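Local coordinates for flocculation protein FLO11 (Saccharomyces cerevisiae, PDB 4UYT) that mediates, through this N-terminal adhesin domain, homotypic cell-cell adhesion in yeast flocculation, and as a whole protein supports substrate adhesion, invasive growth and biofilm development, at residues M30-D35 / N93-T98; I49-K54 / F119-E124. One frame throughout, in Å; residues are numbered along the deposited sequence. Where two conformers were deposited one is given.

Both contacts lie inside the fibronectin type III-like adhesin domain, with centres about 7 Å apart. Interaction 1 joins the beginnings of the two strands that flank strand 46-55 in one sheet, largely through the loop and turn residues just before them. Interaction 2 packs that same strand against the opposing sheet. The two are tied by hydrogen bonds: Asp96 OD1 to His52 NE2 at 2.7 Å, and Thr33 N to Lys54 O at 2.8 Å. The Tyr32 ring of interaction 1 also meets the Phe123 ring of segment 119-124, and Leu34 touches Ile121. The side chain of Ile51 in interaction 2 lies about 9 Å from a bound sodium ion; both contacts are buried packing.

Interaction 1 of 2, residues M30-D35 / N93-T98; sequences MQYTLD and NPTDFT
The lead-in and first residue of strand 32-43 meet the turn that leads into strand 96-104: Met30, in the loop, and Tyr32 close on Pro94 and Thr95. The methyl CG2 of Thr95 takes both side chains. Met30 CE reaches it at 3.7 Å, the two side chains crossing at about a right angle. The Met30 chain is straight through CG and SD and then bends at its last torsion (chi3 72°), which turns CE toward the threonine. Tyr32 OH lies 4.0 Å from the same CG2, and its ring comes at the methyl obliquely. The ring edge also faces the backbone of the turn: Tyr32 CE2 is 3.7 Å from Pro94 O, which lies near the ring plane. Phe97 turns a ring edge to this oxygen too. Pro94 O is buried without a hydrogen-bond partner, so these weakly positive C-H edges probably offer it some compensation. Tyr32 OH has its polar partner in Tyr125 OH.

Both segments belong to one antiparallel sheet of the fibronectin type III-like fold. They are not paired with each other; strand 46-55 runs between them and bonds to both. The contact therefore spans the end of that strand.

The turn is a type I beta turn, with Asp96 N bonded to Asn93 O. An Asx turn overlaps it: Asn93 OD1 accepts from Thr95 N at 2.8 Å, with the donor above the carbonyl plane. Thr95 OG1 also gives its proton to Asn93 OD1, at 2.8 Å, in the carbonyl plane and on a lone pair. Ile59 N bonds to the same OG1. With OG1 so held (chi1 56°), the threonine is fixed in rotation and CG2 is left to face Met30 and Tyr32.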
ATOM      1  N   MET A  30      12.271   7.329   5.901  1.00 12.47           N
ATOM      2  CA  MET A  30      12.769   5.977   6.163  1.00 12.77           C
ATOM      3  C   MET A  30      12.225   5.022   5.120  1.00 12.17           C
ATOM      4  O   MET A  30      11.079   5.135   4.692  1.00 12.55           O
ATOM      5  CB  MET A  30      12.345   5.508   7.552  1.00 12.35           C
ATOM      6  CG  MET A  30      12.875   4.129   7.926  1.00 13.38           C
ATOM      7  SD  MET A  30      12.300   3.556   9.529  1.00 12.65           S
ATOM      8  CE  MET A  30      10.587   3.202   9.153  1.00 12.01           C
ATOM      9  N   GLN A  31      13.023   4.057   4.716  1.00 12.23           N
ATOM     10  CA  GLN A  31      12.567   3.078   3.756  1.00 12.24           C
ATOM     11  C   GLN A  31      11.465   2.181   4.310  1.00 11.26           C
ATOM     12  O   GLN A  31      11.541   1.664   5.417  1.00 12.07           O
ATOM     13  CB  GLN A  31      13.711   2.230   3.272  1.00 13.94           C
ATOM     14  CG  GLN A  31      14.708   3.020   2.430  1.00 16.68           C
ATOM     15  CD  GLN A  31      15.986   2.267   2.187  1.00 17.28           C
ATOM     16  OE1 GLN A  31      16.101   1.055   2.455  1.00 19.25           O
ATOM     17  NE2 GLN A  31      16.951   2.967   1.638  1.00 17.77           N
ATOM     18  N   TYR A  32      10.438   1.985   3.490  1.00 10.69           N
ATOM     19  CA  TYR A  32       9.369   0.994   3.723  1.00  9.50           C
ATOM     20  C   TYR A  32       9.291   0.106   2.484  1.00  9.32           C
ATOM     21  O   TYR A  32       9.650   0.528   1.391  1.00 10.77           O
ATOM     22  CB  TYR A  32       8.000   1.664   3.914  1.00  9.11           C
ATOM     23  CG  TYR A  32       7.847   2.475   5.166  1.00  9.16           C
ATOM     24  CD1 TYR A  32       8.440   3.729   5.288  1.00 10.03           C
ATOM     25  CD2 TYR A  32       7.023   2.027   6.212  1.00  9.42           C
ATOM     26  CE1 TYR A  32       8.266   4.493   6.426  1.00 10.05           C
ATOM     27  CE2 TYR A  32       6.851   2.789   7.354  1.00  9.27           C
ATOM     28  CZ  TYR A  32       7.484   4.017   7.455  1.00  9.79           C
ATOM     29  OH  TYR A  32       7.299   4.781   8.582  1.00 10.22           O
ATOM     30  N   THR A  33       8.695  -1.076   2.680  1.00  8.72           N
ATOM     31  CA  THR A  33       8.329  -1.967   1.612  1.00  8.80           C
ATOM     32  C   THR A  33       6.853  -2.304   1.704  1.00  8.40           C
ATOM     33  O   THR A  33       6.239  -2.246   2.773  1.00  8.55           O
ATOM     34  CB  THR A  33       9.159  -3.271   1.634  1.00 10.24           C
ATOM     35  OG1 THR A  33       8.945  -3.946   2.872  1.00 11.02           O
ATOM     36  CG2 THR A  33      10.659  -2.986   1.435  1.00 12.35           C
ATOM     37  N   LEU A  34       6.296  -2.712   0.571  1.00  7.88           N
ATOM     38  CA  LEU A  34       4.912  -3.160   0.475  1.00  7.55           C
ATOM     39  C   LEU A  34       4.863  -4.424  -0.343  1.00  7.77           C
ATOM     40  O   LEU A  34       5.478  -4.484  -1.408  1.00  8.59           O
ATOM     41  CB  LEU A  34       4.020  -2.058  -0.132  1.00  7.76           C
ATOM     42  CG  LEU A  34       2.535  -2.399  -0.274  1.00  7.98           C
ATOM     43  CD1 LEU A  34       1.667  -1.143  -0.151  1.00  8.51           C
ATOM     44  CD2 LEU A  34       2.189  -3.126  -1.562  1.00  8.60           C
ATOM     45  N   ASP A  35       4.099  -5.409   0.135  1.00  7.40           N
ATOM     46  CA  ASP A  35       3.796  -6.596  -0.623  1.00  7.88           C
ATOM     47  C   ASP A  35       2.275  -6.789  -0.625  1.00  7.04           C
ATOM     48  O   ASP A  35       1.598  -6.478   0.327  1.00  8.10           O
ATOM     49  CB  ASP A  35       4.488  -7.820  -0.005  1.00  9.54           C
ATOM     50  CG  ASP A  35       4.533  -9.005  -0.912  1.00 12.34           C
ATOM     51  OD1 ASP A  35       4.295  -8.873  -2.128  1.00 13.15           O
ATOM     52  OD2 ASP A  35       4.903 -10.086  -0.390  1.00 19.26           O
ATOM     53  N   ASN A  93       1.184  -1.309  14.622  1.00 11.51           N
ATOM     54  CA  ASN A  93       2.609  -1.053  14.385  1.00 10.89           C
ATOM     55  C   ASN A  93       2.699  -0.389  13.013  1.00 10.29           C
ATOM     56  O   ASN A  93       2.472  -1.050  12.032  1.00 10.12           O
ATOM     57  CB  ASN A  93       3.408  -2.352  14.436  1.00 11.85           C
ATOM     58  CG  ASN A  93       4.880  -2.127  14.232  1.00 12.50           C
ATOM     59  OD1 ASN A  93       5.306  -1.065  13.749  1.00 12.56           O
ATOM     60  ND2 ASN A  93       5.677  -3.135  14.581  1.00 15.43           N
ATOM     61  N   PRO A  94       3.023   0.912  12.948  1.00 10.42           N
ATOM     62  CA  PRO A  94       3.040   1.607  11.656  1.00 10.77           C
ATOM     63  C   PRO A  94       4.212   1.159  10.783  1.00  9.66           C
ATOM     64  O   PRO A  94       4.277   1.560   9.633  1.00  9.89           O
ATOM     65  CB  PRO A  94       3.166   3.081  12.055  1.00 12.84           C
ATOM     66  CG  PRO A  94       3.905   3.032  13.350  1.00 13.96           C
ATOM     67  CD  PRO A  94       3.412   1.798  14.057  1.00 12.59           C
ATOM     68  N   THR A  95       5.129   0.367  11.342  1.00  9.82           N
ATOM     69  CA  THR A  95       6.251  -0.178  10.605  1.00  9.13           C
ATOM     70  C   THR A  95       6.144  -1.695  10.397  1.00  8.84           C
ATOM     71  O   THR A  95       7.083  -2.292   9.893  1.00  9.71           O
ATOM     72  CB  THR A  95       7.600   0.226  11.243  1.00 10.09           C
ATOM     73  OG1 THR A  95       7.663  -0.167  12.616  1.00 11.49           O
ATOM     74  CG2 THR A  95       7.774   1.716  11.136  1.00 10.77           C
ATOM     75  N   ASP A  96       4.990  -2.297  10.704  1.00  8.51           N
ATOM     76  CA  ASP A  96       4.739  -3.685  10.337  1.00  9.23           C
ATOM     77  C   ASP A  96       3.240  -3.903  10.455  1.00  8.60           C
ATOM     78  O   ASP A  96       2.724  -4.211  11.532  1.00  9.91           O
ATOM     79  CB  ASP A  96       5.516  -4.688  11.205  1.00 10.51           C
ATOM     80  CG  ASP A  96       5.507  -6.083  10.628  1.00 12.85           C
ATOM     81  OD1 ASP A  96       4.589  -6.385   9.848  1.00 12.30           O
ATOM     82  OD2 ASP A  96       6.423  -6.851  10.946  1.00 18.25           O
ATOM     83  N   PHE A  97       2.517  -3.685   9.366  1.00  8.61           N
ATOM     84  CA  PHE A  97       1.065  -3.773   9.397  1.00  8.40           C
ATOM     85  C   PHE A  97       0.536  -4.390   8.146  1.00  7.50           C
ATOM     86  O   PHE A  97       1.195  -4.443   7.119  1.00  8.13           O
ATOM     87  CB  PHE A  97       0.408  -2.405   9.650  1.00  8.49           C
ATOM     88  CG  PHE A  97       0.590  -1.372   8.555  1.00  8.29           C
ATOM     89  CD1 PHE A  97      -0.300  -1.278   7.497  1.00  8.68           C
ATOM     90  CD2 PHE A  97       1.661  -0.452   8.593  1.00  9.00           C
ATOM     91  CE1 PHE A  97      -0.145  -0.303   6.524  1.00  9.08           C
ATOM     92  CE2 PHE A  97       1.822   0.523   7.611  1.00  9.53           C
ATOM     93  CZ  PHE A  97       0.901   0.583   6.580  1.00  9.42           C
ATOM     94  N   THR A  98      -0.695  -4.857   8.266  1.00  8.06           N
ATOM     95  CA  THR A  98      -1.455  -5.337   7.153  1.00  8.49           C
ATOM     96  C   THR A  98      -2.750  -4.544   7.027  1.00  8.72           C
ATOM     97  O   THR A  98      -3.228  -3.935   7.971  1.00 10.75           O
ATOM     98  CB  THR A  98      -1.784  -6.843   7.266  1.00  9.76           C
ATOM     99  OG1 THR A  98      -2.616  -7.067   8.413  1.00 13.77           O
ATOM    100  CG2 THR A  98      -0.543  -7.662   7.351  1.00 10.47           C
TER

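Interaction 2 of 2, residues I49-K54 / F119-E124; sequences ITIHVK and FQIQFE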
ATOM      1  N   ILE A  49      -8.035  -7.306  -1.548  1.00  6.46           N
ATOM      2  CA  ILE A  49      -6.603  -7.496  -1.475  1.00  6.68           C
ATOM      3  C   ILE A  49      -6.105  -7.245  -0.071  1.00  6.68           C
ATOM      4  O   ILE A  49      -6.718  -6.464   0.663  1.00  7.13           O
ATOM      5  CB  ILE A  49      -5.852  -6.620  -2.500  1.00  7.22           C
ATOM      6  CG1 ILE A  49      -5.784  -5.142  -2.129  1.00  7.55           C
ATOM      7  CG2 ILE A  49      -6.476  -6.826  -3.864  1.00  7.94           C
ATOM      8  CD1 ILE A  49      -4.910  -4.318  -3.057  1.00  8.65           C
ATOM      9  N   THR A  50      -5.000  -7.898   0.260  1.00  6.46           N
ATOM     10  CA  THR A  50      -4.345  -7.684   1.517  1.00  6.80           C
ATOM     11  C   THR A  50      -2.911  -7.221   1.206  1.00  6.37           C
ATOM     12  O   THR A  50      -2.216  -7.840   0.413  1.00  7.05           O
ATOM     13  CB  THR A  50      -4.331  -8.954   2.356  1.00  8.25           C
ATOM     14  OG1 THR A  50      -5.701  -9.324   2.609  1.00 10.79           O
ATOM     15  CG2 THR A  50      -3.627  -8.742   3.681  1.00 10.29           C
ATOM     16  N   ILE A  51      -2.502  -6.169   1.889  1.00  6.57           N
ATOM     17  CA  ILE A  51      -1.159  -5.653   1.806  1.00  6.68           C
ATOM     18  C   ILE A  51      -0.428  -5.839   3.127  1.00  6.89           C
ATOM     19  O   ILE A  51      -1.061  -5.849   4.182  1.00  7.76           O
ATOM     20  CB  ILE A  51      -1.120  -4.172   1.347  1.00  7.13           C
ATOM     21  CG1 ILE A  51      -1.781  -3.223   2.353  1.00  7.45           C
ATOM     22  CG2 ILE A  51      -1.731  -4.044  -0.033  1.00  8.53           C
ATOM     23  CD1 ILE A  51      -1.614  -1.740   2.053  1.00  8.14           C
ATOM     24  N   HIS A  52       0.905  -5.937   3.041  1.00  7.06           N
ATOM     25  CA  HIS A  52       1.775  -6.009   4.183  1.00  7.47           C
ATOM     26  C   HIS A  52       2.848  -4.957   3.982  1.00  7.07           C
ATOM     27  O   HIS A  52       3.616  -5.033   3.017  1.00  7.84           O
ATOM     28  CB  HIS A  52       2.393  -7.399   4.301  1.00  8.32           C
ATOM     29  CG  HIS A  52       3.283  -7.580   5.486  1.00 10.39           C
ATOM     30  ND1 HIS A  52       4.224  -8.573   5.557  1.00 16.37           N
ATOM     31  CD2 HIS A  52       3.336  -6.919   6.660  1.00  9.85           C
ATOM     32  CE1 HIS A  52       4.819  -8.512   6.728  1.00 16.95           C
ATOM     33  NE2 HIS A  52       4.301  -7.515   7.412  1.00 12.54           N
ATOM     34  N   VAL A  53       2.918  -3.987   4.883  1.00  6.87           N
ATOM     35  CA  VAL A  53       3.844  -2.871   4.820  1.00  7.25           C
ATOM     36  C   VAL A  53       4.818  -2.974   5.975  1.00  8.02           C
ATOM     37  O   VAL A  53       4.400  -3.186   7.098  1.00  8.92           O
ATOM     38  CB  VAL A  53       3.096  -1.524   4.862  1.00  7.90           C
ATOM     39  CG1 VAL A  53       4.036  -0.350   4.894  1.00  9.04           C
ATOM     40  CG2 VAL A  53       2.177  -1.428   3.648  1.00  8.83           C
ATOM     41  N   LYS A  54       6.112  -2.870   5.667  0.53  8.40           N
ATOM     42  CA  LYS A  54       7.147  -2.890   6.687  0.53  9.22           C
ATOM     43  C   LYS A  54       8.056  -1.701   6.544  0.53 10.02           C
ATOM     44  O   LYS A  54       8.344  -1.251   5.443  0.53  8.70           O
ATOM     45  CB  LYS A  54       7.976  -4.163   6.591  0.53  9.19           C
ATOM     46  CG  LYS A  54       7.191  -5.450   6.818  0.53 11.70           C
ATOM     47  CD  LYS A  54       8.135  -6.576   6.427  0.53 15.81           C
ATOM     48  CE  LYS A  54       7.794  -7.937   6.969  0.53 21.75           C
ATOM     49  NZ  LYS A  54       9.023  -8.747   7.171  0.53 25.71           N
ATOM     50  N   PHE A 119      -2.320   3.515  -5.445  1.00  7.12           N
ATOM     51  CA  PHE A 119      -2.837   4.251  -4.314  1.00  7.26           C
ATOM     52  C   PHE A 119      -1.647   4.814  -3.545  1.00  7.22           C
ATOM     53  O   PHE A 119      -0.488   4.560  -3.868  1.00  8.36           O
ATOM     54  CB  PHE A 119      -3.754   3.359  -3.435  1.00  7.23           C
ATOM     55  CG  PHE A 119      -3.081   2.098  -2.938  1.00  6.79           C
ATOM     56  CD1 PHE A 119      -2.300   2.108  -1.812  1.00  7.22           C
ATOM     57  CD2 PHE A 119      -3.238   0.895  -3.603  1.00  7.31           C
ATOM     58  CE1 PHE A 119      -1.664   0.952  -1.366  1.00  7.84           C
ATOM     59  CE2 PHE A 119      -2.624  -0.269  -3.167  1.00  7.45           C
ATOM     60  CZ  PHE A 119      -1.842  -0.219  -2.036  1.00  7.69           C
ATOM     61  N   GLN A 120      -1.960   5.571  -2.501  1.00  8.04           N
ATOM     62  CA  GLN A 120      -0.946   6.099  -1.612  1.00  8.37           C
ATOM     63  C   GLN A 120      -1.304   5.764  -0.192  1.00  7.90           C
ATOM     64  O   GLN A 120      -2.467   5.527   0.143  1.00  8.99           O
ATOM     65  CB  GLN A 120      -0.772   7.609  -1.784  1.00 10.61           C
ATOM     66  CG  GLN A 120      -0.524   8.027  -3.221  1.00 11.86           C
ATOM     67  CD  GLN A 120      -1.808   8.106  -4.008  1.00 15.28           C
ATOM     68  OE1 GLN A 120      -2.776   8.707  -3.552  1.00 20.23           O
ATOM     69  NE2 GLN A 120      -1.841   7.476  -5.189  1.00 16.10           N
ATOM     70  N   ILE A 121      -0.277   5.755   0.646  1.00  8.21           N
ATOM     71  CA  ILE A 121      -0.451   5.598   2.069  1.00  8.27           C
ATOM     72  C   ILE A 121       0.089   6.862   2.730  1.00  8.28           C
ATOM     73  O   ILE A 121       1.269   7.204   2.546  1.00  9.12           O
ATOM     74  CB  ILE A 121       0.227   4.325   2.606  1.00  8.32           C
ATOM     75  CG1 ILE A 121      -0.229   3.088   1.815  1.00  8.98           C
ATOM     76  CG2 ILE A 121      -0.082   4.184   4.090  1.00  9.13           C
ATOM     77  CD1 ILE A 121       0.338   1.784   2.328  1.00  9.09           C
ATOM     78  N   GLN A 122      -0.790   7.543   3.466  1.00  8.87           N
ATOM     79  CA  GLN A 122      -0.478   8.820   4.078  1.00  9.57           C
ATOM     80  C   GLN A 122      -0.181   8.560   5.543  1.00  9.31           C
ATOM     81  O   GLN A 122      -1.051   8.126   6.307  1.00 10.11           O
ATOM     82  CB  GLN A 122      -1.661   9.765   3.909  1.00 11.55           C
ATOM     83  CG  GLN A 122      -1.504  11.141   4.518  1.00 15.70           C
ATOM     84  CD  GLN A 122      -2.811  11.911   4.476  1.00 23.06           C
ATOM     85  OE1 GLN A 122      -3.399  12.097   3.422  1.00 28.65           O
ATOM     86  NE2 GLN A 122      -3.288  12.321   5.634  1.00 27.02           N
ATOM     87  N   PHE A 123       1.062   8.879   5.921  1.00  9.41           N
ATOM     88  CA  PHE A 123       1.531   8.747   7.290  1.00 10.45           C
ATOM     89  C   PHE A 123       1.626  10.140   7.915  1.00 11.64           C
ATOM     90  O   PHE A 123       2.167  11.072   7.308  1.00 13.04           O
ATOM     91  CB  PHE A 123       2.945   8.175   7.312  1.00 10.90           C
ATOM     92  CG  PHE A 123       3.070   6.716   6.923  1.00 10.11           C
ATOM     93  CD1 PHE A 123       2.989   6.323   5.596  1.00 10.26           C
ATOM     94  CD2 PHE A 123       3.348   5.752   7.878  1.00 10.77           C
ATOM     95  CE1 PHE A 123       3.132   4.988   5.251  1.00 10.25           C
ATOM     96  CE2 PHE A 123       3.538   4.424   7.533  1.00 10.76           C
ATOM     97  CZ  PHE A 123       3.443   4.045   6.217  1.00 11.10           C
ATOM     98  N   GLU A 124       1.160  10.254   9.147  1.00 11.80           N
ATOM     99  CA  GLU A 124       1.414  11.445   9.944  1.00 13.23           C
ATOM    100  C   GLU A 124       1.925  10.974  11.284  1.00 13.05           C
ATOM    101  O   GLU A 124       1.170  10.448  12.102  1.00 13.47           O
ATOM    102  CB  GLU A 124       0.144  12.292  10.140  1.00 16.54           C
ATOM    103  CG  GLU A 124      -0.405  12.930   8.879  1.00 18.46           C
ATOM    104  CD  GLU A 124      -1.665  13.761   9.117  1.00 26.41           C
ATOM    105  OE1 GLU A 124      -2.150  13.865  10.266  1.00 33.75           O
ATOM    106  OE2 GLU A 124      -2.185  14.310   8.127  1.00 38.01           O
TER
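Ile51 and Ile121 are turned to meet end on. In Ile51, CG1 sits between the backbone N and the carbonyl carbon (chi1 65°), and the rest of the chain is extended to CD1. In Ile121, CG1 lies beside the backbone N and opposite the carbonyl carbon (chi1 -53°), again with an extended end. The two CD1 methyls thus come tip to tip, 4.0 Å apart. Val53 meets Ile121 differently. The two side chains slide past each other in opposite directions, and Val53 CG2 packs at 3.9 Å against Ile121 CD1. One methyl of Ile121 therefore serves both neighbours on strand 46-55. The other branch of Ile51 is used as well: its CG2 lies 4.3 Å from Phe119 CZ and approaches that ring obliquely.

This is face-to-face packing between the two sheets of a beta sandwich. No backbone bonds join the segments, and even the nearest CA atoms, those of Val53 and Ile121, are 9.9 Å apart. Phe101 of strand 96-104 meets the Phe119 ring edge-to-face, and Leu67 of strand 64-70 touches Ile121.

Every group that meets here is hydrocarbon and buried. The contact thus rests on van der Waals packing and the exclusion of water, with no hydrogen bond or charge pair to fix its direction.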